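Local atomic coordinates of putative cathepsin d (Ixodes ricinus, PDB entry 5N7Q), a protein that probably cleaves peptide bonds as a pepsin-like aspartic endopeptidase of family A1, and is caught here with the inhibitor pepstatin A bound. Residues F31-D36 with G123-A128; F35-A40 with A226-S231; V158-D163 with L314-L319; S101-G106 with V138-N143. One frame throughout, in Å; residues are numbered along the deposited sequence.

Interaction 1. Residues F31-D36 with G123-A128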
loop_
_atom_site.group_PDB
_atom_site.type_symbol
_atom_site.label_atom_id
_atom_site.label_comp_id
_atom_site.label_asym_id
_atom_site.label_seq_id
_atom_site.Cartn_x
_atom_site.Cartn_y
_atom_site.Cartn_z
ATOM N N PHE A 31 -5.175 5.283 17.280
ATOM C CA PHE A 31 -4.274 4.292 16.676
ATOM C C PHE A 31 -3.563 4.871 15.480
ATOM O O PHE A 31 -3.923 5.949 14.975
ATOM C CB PHE A 31 -5.073 3.071 16.196
ATOM C CG PHE A 31 -5.919 2.450 17.278
ATOM C CD1 PHE A 31 -7.212 2.900 17.552
ATOM C CD2 PHE A 31 -5.395 1.420 18.038
ATOM C CE1 PHE A 31 -7.933 2.342 18.602
ATOM C CE2 PHE A 31 -6.117 0.863 19.069
ATOM C CZ PHE A 31 -7.385 1.322 19.346
ATOM N N GLN A 32 -2.538 4.142 15.064
ATOM C CA GLN A 32 -1.858 4.379 13.781
ATOM C C GLN A 32 -2.055 3.173 12.917
ATOM O O GLN A 32 -1.881 2.039 13.367
ATOM C CB GLN A 32 -0.375 4.612 14.002
ATOM C CG GLN A 32 -0.087 5.834 14.858
ATOM C CD GLN A 32 -0.369 7.124 14.147
ATOM O OE1 GLN A 32 -0.338 7.184 12.920
ATOM N NE2 GLN A 32 -0.652 8.184 14.911
ATOM N N VAL A 33 -2.392 3.383 11.651
ATOM C CA VAL A 33 -2.618 2.259 10.723
ATOM C C VAL A 33 -1.975 2.521 9.382
ATOM O O VAL A 33 -1.840 3.653 8.964
ATOM C CB VAL A 33 -4.122 1.977 10.499
ATOM C CG1 VAL A 33 -4.753 1.459 11.776
ATOM C CG2 VAL A 33 -4.898 3.191 9.998
ATOM N N ILE A 34 -1.575 1.442 8.717
ATOM C CA ILE A 34 -1.166 1.535 7.329
ATOM C C ILE A 34 -2.447 1.515 6.481
ATOM O O ILE A 34 -3.329 0.667 6.696
ATOM C CB ILE A 34 -0.079 0.491 6.980
ATOM C CG1 ILE A 34 0.353 0.615 5.519
ATOM C CG2 ILE A 34 -0.493 -0.933 7.309
ATOM C CD1 ILE A 34 1.720 0.005 5.277
ATOM N N PHE A 35 -2.521 2.459 5.543
ATOM C CA PHE A 35 -3.615 2.533 4.584
ATOM C C PHE A 35 -3.221 1.715 3.374
ATOM O O PHE A 35 -2.291 2.081 2.667
ATOM C CB PHE A 35 -3.918 3.984 4.213
ATOM C CG PHE A 35 -4.596 4.738 5.345
ATOM C CD1 PHE A 35 -3.871 5.234 6.408
ATOM C CD2 PHE A 35 -5.986 4.885 5.379
ATOM C CE1 PHE A 35 -4.485 5.869 7.469
ATOM C CE2 PHE A 35 -6.606 5.547 6.435
ATOM C CZ PHE A 35 -5.856 6.030 7.489
ATOM N N ASP A 36 -3.908 0.588 3.177
ATOM C CA ASP A 36 -3.421 -0.502 2.329
ATOM C C ASP A 36 -4.415 -0.797 1.196
ATOM O O ASP A 36 -5.431 -1.475 1.400
ATOM C CB ASP A 36 -3.222 -1.777 3.202
ATOM C CG ASP A 36 -2.841 -2.990 2.405
ATOM O OD1 ASP A 36 -2.252 -2.786 1.329
ATOM O OD2 ASP A 36 -3.050 -4.105 2.909
ATOM N N GLY A 123 -2.091 -1.388 13.241
ATOM C CA GLY A 123 -2.887 -2.269 12.406
ATOM C C GLY A 123 -2.966 -1.780 10.993
ATOM O O GLY A 123 -2.187 -0.930 10.567
ATOM N N ILE A 124 -3.903 -2.363 10.255
ATOM C CA ILE A 124 -4.013 -2.125 8.817
ATOM C C ILE A 124 -5.447 -1.700 8.513
ATOM O O ILE A 124 -6.366 -2.246 9.085
ATOM C CB ILE A 124 -3.680 -3.389 8.002
ATOM C CG1 ILE A 124 -2.230 -3.830 8.301
ATOM C CG2 ILE A 124 -3.950 -3.160 6.501
ATOM C CD1 ILE A 124 -1.786 -5.119 7.643
ATOM N N LEU A 125 -5.592 -0.709 7.638
ATOM C CA LEU A 125 -6.899 -0.250 7.176
ATOM C C LEU A 125 -6.922 -0.479 5.678
ATOM O O LEU A 125 -6.282 0.267 4.877
ATOM C CB LEU A 125 -7.138 1.223 7.544
ATOM C CG LEU A 125 -8.564 1.775 7.325
ATOM C CD1 LEU A 125 -8.812 2.990 8.235
ATOM C CD2 LEU A 125 -8.798 2.124 5.867
ATOM N N GLY A 126 -7.628 -1.528 5.278
ATOM C CA GLY A 126 -7.675 -1.891 3.865
ATOM C C GLY A 126 -8.587 -0.995 3.041
ATOM O O GLY A 126 -9.662 -0.610 3.479
ATOM N N LEU A 127 -8.131 -0.673 1.828
ATOM C CA LEU A 127 -8.781 0.211 0.870
ATOM C C LEU A 127 -9.050 -0.464 -0.478
ATOM O O LEU A 127 -9.413 0.218 -1.465
ATOM C CB LEU A 127 -7.933 1.470 0.659
ATOM C CG LEU A 127 -7.792 2.419 1.852
ATOM C CD1 LEU A 127 -6.735 3.459 1.540
ATOM C CD2 LEU A 127 -9.136 3.087 2.166
ATOM N N ALA A 128 -8.968 -1.796 -0.496
ATOM C CA ALA A 128 -9.285 -2.592 -1.689
ATOM C C ALA A 128 -10.789 -2.773 -1.808
ATOM O O ALA A 128 -11.565 -2.272 -0.991
ATOM C CB ALA A 128 -8.568 -3.928 -1.644
#
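Ile34 and Ile124 pair across two parallel strands, 31-36 and 123-126, on the same face of the sheet; the strand axes diverge by 43° and the backbones are laced together by hydrogen bonds. Ile34 N donates to Gly123 O (3.1 Å). Leu125 N reaches Ile34 O at 2.8 Å. Farther on, Asp36 N gives to Leu125 O (2.9 Å), and Leu127 N closes the ladder on Asp36 O (2.8 Å). At the other end, the bond from Gly123 N to Gln32 O is weak.

The side chains divide between two faces. On one, Ile34 and Ile124 lie side by side and point the same way, CG2 of the former 3.5 Å from CG1 of the latter; Asp36 CB rests on Ile124 CG2 at 3.7 Å. Both isoleucines also pack on the bound peptide. On the other face, Leu125 swings CG opposite its own nitrogen (chi1 -170°), bringing CD1 obliquely to Phe35 CE2 (3.8 Å). Leu127 CD1 sits at the edge of that ring.

Strand 123-126 runs between strand 29-36, to which it is parallel, and strand 42-45, to which it is antiparallel. These three strands together form the psi-loop of the N-terminal lobe of pepsin-like proteases, which here presents Asp36, the predicted catalytic residue of that lobe.

Interaction 2. Residues F35-A40 with A226-S231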
loop_
_atom_site.group_PDB
_atom_site.type_symbol
_atom_site.label_atom_id
_atom_site.label_comp_id
_atom_site.label_asym_id
_atom_site.label_seq_id
_atom_site.Cartn_x
_atom_site.Cartn_y
_atom_site.Cartn_z
ATOM N N PHE A 35 -2.521 2.459 5.543
ATOM C CA PHE A 35 -3.615 2.533 4.584
ATOM C C PHE A 35 -3.221 1.715 3.374
ATOM O O PHE A 35 -2.291 2.081 2.667
ATOM C CB PHE A 35 -3.918 3.984 4.213
ATOM C CG PHE A 35 -4.596 4.738 5.345
ATOM C CD1 PHE A 35 -3.871 5.234 6.408
ATOM C CD2 PHE A 35 -5.986 4.885 5.379
ATOM C CE1 PHE A 35 -4.485 5.869 7.469
ATOM C CE2 PHE A 35 -6.606 5.547 6.435
ATOM C CZ PHE A 35 -5.856 6.030 7.489
ATOM N N ASP A 36 -3.908 0.588 3.177
ATOM C CA ASP A 36 -3.421 -0.502 2.329
ATOM C C ASP A 36 -4.415 -0.797 1.196
ATOM O O ASP A 36 -5.431 -1.475 1.400
ATOM C CB ASP A 36 -3.222 -1.777 3.202
ATOM C CG ASP A 36 -2.841 -2.990 2.405
ATOM O OD1 ASP A 36 -2.252 -2.786 1.329
ATOM O OD2 ASP A 36 -3.050 -4.105 2.909
ATOM N N THR A 37 -4.116 -0.309 -0.011
ATOM C CA THR A 37 -4.971 -0.610 -1.158
ATOM C C THR A 37 -4.911 -2.054 -1.640
ATOM O O THR A 37 -5.656 -2.407 -2.561
ATOM C CB THR A 37 -4.752 0.364 -2.323
ATOM O OG1 THR A 37 -3.400 0.247 -2.772
ATOM C CG2 THR A 37 -5.043 1.799 -1.910
ATOM N N GLY A 38 -4.036 -2.873 -1.047
ATOM C CA GLY A 38 -3.955 -4.308 -1.314
ATOM C C GLY A 38 -4.694 -5.246 -0.409
ATOM O O GLY A 38 -4.506 -6.442 -0.504
ATOM N N SER A 39 -5.560 -4.713 0.458
ATOM C CA SER A 39 -6.398 -5.521 1.316
ATOM C C SER A 39 -7.643 -4.725 1.653
ATOM O O SER A 39 -7.690 -3.538 1.347
ATOM C CB SER A 39 -5.649 -5.971 2.567
ATOM O OG SER A 39 -5.428 -4.891 3.467
ATOM N N ALA A 40 -8.653 -5.389 2.222
ATOM C CA ALA A 40 -9.981 -4.763 2.412
ATOM C C ALA A 40 -10.454 -4.691 3.868
ATOM O O ALA A 40 -11.508 -4.109 4.118
ATOM C CB ALA A 40 -11.036 -5.438 1.544
ATOM N N ALA A 226 -2.201 -1.557 -8.051
ATOM C CA ALA A 226 -1.638 -0.413 -7.336
ATOM C C ALA A 226 -1.827 -0.657 -5.844
ATOM O O ALA A 226 -2.945 -0.699 -5.375
ATOM C CB ALA A 226 -2.315 0.865 -7.762
ATOM N N ASP A 227 -0.733 -0.872 -5.119
ATOM C CA ASP A 227 -0.801 -1.308 -3.712
ATOM C C ASP A 227 0.042 -0.440 -2.797
ATOM O O ASP A 227 1.249 -0.627 -2.690
ATOM C CB ASP A 227 -0.376 -2.753 -3.562
ATOM C CG ASP A 227 -0.565 -3.261 -2.170
ATOM O OD1 ASP A 227 -1.114 -2.533 -1.315
ATOM O OD2 ASP A 227 -0.182 -4.432 -1.914
ATOM N N THR A 228 -0.623 0.483 -2.113
ATOM C CA THR A 228 0.046 1.354 -1.150
ATOM C C THR A 228 0.701 0.618 0.025
ATOM O O THR A 228 1.547 1.187 0.706
ATOM C CB THR A 228 -0.948 2.373 -0.583
ATOM O OG1 THR A 228 -2.030 1.677 0.019
ATOM C CG2 THR A 228 -1.500 3.286 -1.651
ATOM N N GLY A 229 0.271 -0.608 0.301
ATOM C CA GLY A 229 0.811 -1.410 1.391
ATOM C C GLY A 229 1.967 -2.308 0.995
ATOM O O GLY A 229 2.362 -3.180 1.800
ATOM N N THR A 230 2.465 -2.164 -0.245
ATOM C CA THR A 230 3.673 -2.873 -0.675
ATOM C C THR A 230 4.778 -1.832 -0.810
ATOM O O THR A 230 4.559 -0.767 -1.397
ATOM C CB THR A 230 3.413 -3.656 -1.975
ATOM O OG1 THR A 230 2.618 -4.800 -1.605
ATOM C CG2 THR A 230 4.707 -4.127 -2.655
ATOM N N SER A 231 5.977 -2.138 -0.291
ATOM C CA SER A 231 7.060 -1.162 -0.328
ATOM C C SER A 231 7.668 -0.990 -1.722
ATOM O O SER A 231 7.978 0.125 -2.170
ATOM C CB SER A 231 8.190 -1.617 0.591
ATOM O OG SER A 231 7.732 -1.790 1.925
HETATM O O HOH W 1 -4.590 -3.114 -4.994
#
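Thr37 and Thr228 reach into each other's turns and exchange hydrogen bonds. Thr37 N donates to Thr228 OG1 at 2.9 Å, and Thr228 N returns the bond to Thr37 OG1 at the same length. Each hydroxyl in turn donates a hydrogen bond across the contact: Thr228 OG1 to Phe35 O (2.7 Å), Thr37 OG1 to Ala226 O (2.8 Å). Both OG1 atoms stand between the backbone nitrogen and carbonyl carbon (chi1 62° and 58°), where each meets the other threonine's backbone N and a carbonyl of the opposite segment. The two side chains cross at about a right angle.

The aspartates meet beside this lattice, Asp36 OD1 2.9 Å from Asp227 OD1, their carboxylates within 23° of coplanar. Each OD1 is met from above its plane in an Asx turn: Gly38 N to Asp36 OD1 (3.0 Å) and Gly229 N to Asp227 OD1 (2.9 Å). Ser39 OG and Thr230 OG1 hold the matching OD2 atoms. A modified side chain of the bound peptide bonds Asp36 OD1 and Asp227 OD2, and water 1 bridges Thr37 O with Ala226 O.

This is the fireman's grip of aspartic proteases. With each buried threonine hydroxyl both donating and accepting, the lattice probably fixes the mutual position of the two predicted catalytic aspartates.

Interaction 3. Residues V158-D163 with L314-L319. Unlike the reference sequence in segment 158-163: Leu160 (reference Arg).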
loop_
_atom_site.group_PDB
_atom_site.type_symbol
_atom_site.label_atom_id
_atom_site.label_comp_id
_atom_site.label_asym_id
_atom_site.label_seq_id
_atom_site.Cartn_x
_atom_site.Cartn_y
_atom_site.Cartn_z
ATOM N N VAL A 158 -3.779 9.327 -3.371
ATOM C CA VAL A 158 -2.649 9.057 -2.495
ATOM C C VAL A 158 -1.348 9.721 -2.971
ATOM O O VAL A 158 -0.916 9.543 -4.091
ATOM C CB VAL A 158 -2.420 7.534 -2.339
ATOM C CG1 VAL A 158 -1.242 7.293 -1.402
ATOM C CG2 VAL A 158 -3.688 6.812 -1.866
ATOM N N TYR A 159 -0.792 10.547 -2.092
ATOM C CA TYR A 159 0.527 11.126 -2.222
ATOM C C TYR A 159 1.459 10.435 -1.235
ATOM O O TYR A 159 1.148 10.406 -0.031
ATOM C CB TYR A 159 0.455 12.639 -1.910
ATOM C CG TYR A 159 1.800 13.269 -1.663
ATOM C CD1 TYR A 159 2.787 13.249 -2.639
ATOM C CD2 TYR A 159 2.108 13.840 -0.429
ATOM C CE1 TYR A 159 4.047 13.765 -2.402
ATOM C CE2 TYR A 159 3.355 14.402 -0.192
ATOM C CZ TYR A 159 4.318 14.363 -1.181
ATOM O OH TYR A 159 5.576 14.886 -0.936
ATOM N N LEU A 160 2.603 9.933 -1.722
ATOM C CA LEU A 160 3.665 9.375 -0.887
ATOM C C LEU A 160 4.942 10.149 -1.149
ATOM O O LEU A 160 5.391 10.226 -2.272
ATOM C CB LEU A 160 3.878 7.897 -1.173
ATOM C CG LEU A 160 2.645 6.995 -1.057
ATOM C CD1 LEU A 160 3.008 5.560 -1.415
ATOM C CD2 LEU A 160 1.999 7.031 0.323
ATOM N N ASN A 161 5.479 10.761 -0.097
ATOM C CA ASN A 161 6.764 11.421 -0.163
ATOM C C ASN A 161 7.852 10.362 -0.142
ATOM O O ASN A 161 7.856 9.484 0.727
ATOM C CB ASN A 161 6.907 12.361 1.015
ATOM C CG ASN A 161 8.012 13.389 0.813
ATOM O OD1 ASN A 161 8.987 13.179 0.063
ATOM N ND2 ASN A 161 7.880 14.513 1.510
ATOM N N ARG A 162 8.743 10.414 -1.122
ATOM C CA ARG A 162 9.864 9.466 -1.207
ATOM C C ARG A 162 11.173 9.944 -0.595
ATOM O O ARG A 162 12.209 9.268 -0.702
ATOM C CB ARG A 162 10.027 8.979 -2.641
ATOM C CG ARG A 162 8.779 8.282 -3.180
ATOM C CD ARG A 162 8.442 7.002 -2.433
ATOM N NE ARG A 162 9.446 5.952 -2.603
ATOM C CZ ARG A 162 9.532 4.857 -1.843
ATOM N NH1 ARG A 162 8.761 4.701 -0.770
ATOM N NH2 ARG A 162 10.463 3.937 -2.128
ATOM N N ASP A 163 11.115 11.111 0.060
ATOM C CA ASP A 163 12.230 11.628 0.862
ATOM C C ASP A 163 11.881 11.521 2.343
ATOM O O ASP A 163 11.114 12.343 2.861
ATOM C CB ASP A 163 12.549 13.063 0.497
ATOM C CG ASP A 163 13.709 13.616 1.274
ATOM O OD1 ASP A 163 14.301 12.877 2.092
ATOM O OD2 ASP A 163 14.021 14.801 0.994
ATOM N N LEU A 314 2.550 -2.767 -8.098
ATOM C CA LEU A 314 3.135 -1.430 -8.099
ATOM C C LEU A 314 2.939 -0.838 -6.708
ATOM O O LEU A 314 1.883 -0.350 -6.367
ATOM C CB LEU A 314 2.498 -0.582 -9.199
ATOM C CG LEU A 314 2.601 -1.121 -10.636
ATOM C CD1 LEU A 314 2.088 -0.116 -11.635
ATOM C CD2 LEU A 314 4.033 -1.505 -10.953
ATOM N N GLY A 315 3.964 -0.959 -5.881
ATOM C CA GLY A 315 3.978 -0.452 -4.519
ATOM C C GLY A 315 4.588 0.932 -4.445
ATOM O O GLY A 315 4.583 1.672 -5.433
ATOM N N ASP A 316 5.081 1.285 -3.250
ATOM C CA ASP A 316 5.456 2.657 -2.935
ATOM C C ASP A 316 6.571 3.188 -3.845
ATOM O O ASP A 316 6.644 4.380 -4.122
ATOM C CB ASP A 316 5.877 2.798 -1.471
ATOM C CG ASP A 316 4.816 2.340 -0.477
ATOM O OD1 ASP A 316 3.598 2.380 -0.831
ATOM O OD2 ASP A 316 5.197 1.954 0.670
ATOM N N VAL A 317 7.445 2.311 -4.326
ATOM C CA VAL A 317 8.463 2.738 -5.310
ATOM C C VAL A 317 7.840 3.450 -6.519
ATOM O O VAL A 317 8.387 4.438 -7.020
ATOM C CB VAL A 317 9.315 1.525 -5.756
ATOM C CG1 VAL A 317 9.987 1.776 -7.092
ATOM C CG2 VAL A 317 10.308 1.183 -4.675
ATOM N N PHE A 318 6.685 2.953 -6.980
ATOM C CA PHE A 318 5.930 3.558 -8.096
ATOM C C PHE A 318 4.975 4.652 -7.653
ATOM O O PHE A 318 4.877 5.712 -8.300
ATOM C CB PHE A 318 5.133 2.477 -8.870
ATOM C CG PHE A 318 4.578 2.930 -10.181
ATOM C CD1 PHE A 318 5.356 2.890 -11.327
ATOM C CD2 PHE A 318 3.287 3.411 -10.284
ATOM C CE1 PHE A 318 4.856 3.307 -12.537
ATOM C CE2 PHE A 318 2.792 3.856 -11.498
ATOM C CZ PHE A 318 3.548 3.787 -12.621
ATOM N N LEU A 319 4.289 4.418 -6.541
ATOM C CA LEU A 319 3.193 5.288 -6.119
ATOM C C LEU A 319 3.692 6.567 -5.456
ATOM O O LEU A 319 2.912 7.483 -5.227
ATOM C CB LEU A 319 2.262 4.497 -5.163
ATOM C CG LEU A 319 1.607 3.240 -5.750
ATOM C CD1 LEU A 319 0.911 2.468 -4.625
ATOM C CD2 LEU A 319 0.658 3.582 -6.873
HETATM O O HOH W 2 0.240 7.148 -4.992
HETATM O O HOH W 3 2.723 10.197 -4.610
HETATM O O HOH W 4 10.206 5.815 -5.476
#
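Leu160 and Arg162 dock on Asp316 and its neighbours where the interdomain sheet of a pepsin-like protease meets the C-terminal lobe. Strand 155-160 belongs to that sheet, whereas the short helix 316-319, with Gly315 at its N-cap, follows the Leu-Gly end of the second lobe's psi-loop.

One methyl group, Leu160 CD1, makes the van der Waals contacts of its residue. Leu160, which differs from the reference sequence, crosses Asp316 at about a right angle, and its CD1 comes 3.3 Å from the carboxylate oxygen Asp316 OD1. The same CD1 makes an apolar contact with Leu319 CB at 4.0 Å, so it bridges the first and last residues of the helix.

Arg162 folds over the helix start because its chain bends twice, at chi2 (-64°) and chi3 (-66°). One face of the guanidinium receives Asp316 O and the backbone of Val317. Its NH1 approaches Asp316 CB at 3.5 Å, and NH2 approaches Val317 CG2 at 3.8 Å. The guanidinium and the Asp316 carboxylate are turned 54° apart and form no salt bridge; NH1 spends its bonds on Asp15 O and Tyr18 OH instead.

Water carries the polar bridges between the segments. Water 4 accepts from Arg162 NE (3.0 Å) and donates to Val317 O (2.8 Å). Nearer the strand, water 3 accepts a hydrogen bond from Leu160 N (2.9 Å) and donates one to Leu319 O (2.8 Å).

Interaction 4. Residues S101-G106 with V138-N143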
loop_
_atom_site.group_PDB
_atom_site.type_symbol
_atom_site.label_atom_id
_atom_site.label_comp_id
_atom_site.label_asym_id
_atom_site.label_seq_id
_atom_site.Cartn_x
_atom_site.Cartn_y
_atom_site.Cartn_z
ATOM N N SER A 101 -19.860 5.629 11.104
ATOM C CA SER A 101 -20.642 4.792 12.022
ATOM C C SER A 101 -20.658 3.295 11.664
ATOM O O SER A 101 -20.563 2.900 10.483
ATOM C CB SER A 101 -22.085 5.303 12.109
ATOM O OG SER A 101 -22.127 6.624 12.645
ATOM N N GLY A 102 -20.788 2.455 12.686
ATOM C CA GLY A 102 -21.034 1.034 12.465
ATOM C C GLY A 102 -19.982 0.340 11.622
ATOM O O GLY A 102 -20.315 -0.423 10.710
ATOM N N GLN A 103 -18.714 0.593 11.941
ATOM C CA GLN A 103 -17.603 0.074 11.155
ATOM C C GLN A 103 -17.067 -1.246 11.737
ATOM O O GLN A 103 -16.545 -1.264 12.856
ATOM C CB GLN A 103 -16.466 1.101 11.062
ATOM C CG GLN A 103 -15.238 0.609 10.300
ATOM C CD GLN A 103 -15.576 0.225 8.870
ATOM O OE1 GLN A 103 -16.232 1.003 8.184
ATOM N NE2 GLN A 103 -15.183 -0.972 8.444
ATOM N N PRO A 104 -17.193 -2.346 10.982
ATOM C CA PRO A 104 -16.591 -3.559 11.477
ATOM C C PRO A 104 -15.068 -3.478 11.490
ATOM O O PRO A 104 -14.477 -2.918 10.585
ATOM C CB PRO A 104 -17.041 -4.641 10.487
ATOM C CG PRO A 104 -18.201 -4.087 9.812
ATOM C CD PRO A 104 -17.974 -2.594 9.768
ATOM N N LEU A 105 -14.479 -3.988 12.549
ATOM C CA LEU A 105 -13.033 -4.106 12.680
ATOM C C LEU A 105 -12.683 -5.445 13.288
ATOM O O LEU A 105 -13.445 -6.025 14.091
ATOM C CB LEU A 105 -12.433 -2.984 13.543
ATOM C CG LEU A 105 -12.767 -2.924 15.048
ATOM C CD1 LEU A 105 -11.652 -2.352 15.906
ATOM C CD2 LEU A 105 -14.040 -2.137 15.315
ATOM N N GLY A 106 -11.492 -5.916 12.957
ATOM C CA GLY A 106 -10.936 -7.095 13.606
ATOM C C GLY A 106 -10.201 -6.721 14.884
ATOM O O GLY A 106 -9.383 -5.796 14.888
ATOM N N VAL A 138 -17.894 -4.924 5.706
ATOM C CA VAL A 138 -17.841 -3.697 4.889
ATOM C C VAL A 138 -16.544 -2.926 5.123
ATOM O O VAL A 138 -16.229 -2.548 6.265
ATOM C CB VAL A 138 -19.090 -2.795 5.085
ATOM C CG1 VAL A 138 -19.235 -2.280 6.499
ATOM C CG2 VAL A 138 -19.045 -1.624 4.104
ATOM N N PRO A 139 -15.771 -2.645 4.052
ATOM C CA PRO A 139 -14.580 -1.823 4.255
ATOM C C PRO A 139 -14.883 -0.373 4.582
ATOM O O PRO A 139 -15.971 0.140 4.308
ATOM C CB PRO A 139 -13.858 -1.907 2.911
ATOM C CG PRO A 139 -14.391 -3.156 2.264
ATOM C CD PRO A 139 -15.831 -3.168 2.682
ATOM N N VAL A 140 -13.911 0.272 5.198
ATOM C CA VAL A 140 -14.046 1.646 5.640
ATOM C C VAL A 140 -14.512 2.563 4.517
ATOM O O VAL A 140 -15.493 3.299 4.686
ATOM C CB VAL A 140 -12.752 2.170 6.283
ATOM C CG1 VAL A 140 -12.876 3.651 6.599
ATOM C CG2 VAL A 140 -12.466 1.416 7.567
ATOM N N PHE A 141 -13.873 2.490 3.343
ATOM C CA PHE A 141 -14.228 3.430 2.288
ATOM C C PHE A 141 -15.629 3.139 1.784
ATOM O O PHE A 141 -16.391 4.044 1.471
ATOM C CB PHE A 141 -13.260 3.419 1.124
ATOM C CG PHE A 141 -13.452 4.563 0.154
ATOM C CD1 PHE A 141 -13.241 5.888 0.559
ATOM C CD2 PHE A 141 -13.819 4.336 -1.171
ATOM C CE1 PHE A 141 -13.409 6.954 -0.316
ATOM C CE2 PHE A 141 -13.963 5.393 -2.057
ATOM C CZ PHE A 141 -13.745 6.711 -1.627
ATOM N N ASP A 142 -15.964 1.850 1.677
ATOM C CA ASP A 142 -17.316 1.485 1.290
ATOM C C ASP A 142 -18.382 2.008 2.253
ATOM O O ASP A 142 -19.468 2.453 1.847
ATOM C CB ASP A 142 -17.405 -0.032 1.227
ATOM C CG ASP A 142 -16.837 -0.571 -0.054
ATOM O OD1 ASP A 142 -15.601 -0.514 -0.212
ATOM O OD2 ASP A 142 -17.625 -0.993 -0.917
ATOM N N ASN A 143 -18.060 1.953 3.540
ATOM C CA ASN A 143 -18.951 2.477 4.584
ATOM C C ASN A 143 -19.083 4.017 4.491
ATOM O O ASN A 143 -20.188 4.557 4.608
ATOM C CB ASN A 143 -18.435 2.040 5.957
ATOM C CG ASN A 143 -19.539 1.815 6.963
ATOM O OD1 ASN A 143 -20.728 1.810 6.625
ATOM N ND2 ASN A 143 -19.151 1.634 8.215
#
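Gln103 and Asn143 slide past each other in opposite directions, with their amide planes 72° apart. Asn143 ND2 reaches Gln103 OE1 (3.0 Å) from above the carbonyl plane, 47° out of it, and not along a lone pair. The same ND2 makes two weak bonds to the backbone at the corner of the chain, to Ser101 O (3.0 Å) and, longer, to Gly102 O.

A turn at chi2 (59°) bends the Gln103 chain so that NE2, besides bonding across the contact, also reaches the carbonyl of the following residue, Pro104. It donates to Val138 O at 2.9 Å, nearly along the C=O axis, and to Pro104 O at 3.0 Å, there in the carbonyl plane. With both ends of the amide engaged, its rotation is fixed.

Valines flank these polar groups. Val140 crosses Gln103 at about a right angle and sets CG2 3.6 Å from Gln103 CD. Pro104 and Val138 meet at a similar angle, CD against CG1 at 3.5 Å.

Val140 also touches Leu42 and Ile95, so the helix start lies against several strands at once. A glutamine and an asparagine, with valine and proline packing beside them, join helix 140-146 to strand 103-112 in the N-terminal lobe of the pepsin-like fold.

Interactions 1 and 2 share Phe35 and Asp36 at the end of strand 29-36, their centres about 8 Å apart. The centre of interaction 2 sits about 3 Å from that of the chain, between the two lobes. Interaction 3, centre about 11 Å away, touches it through probable backbone bonds from Asp227 N to Leu314 O and from Asp316 N to Thr230 O. Interaction 4 is peripheral, its centre about 12 Å from that of interaction 1 and 25 Å from that of interaction 3. Along the chain, interactions 1 and 4 alternate their segments, as do 2 and 3. Val140 of interaction 4 packs on Leu125 of interaction 1, so contacts run continuously from 4 through 1 and 2 to 3, linking the lobes.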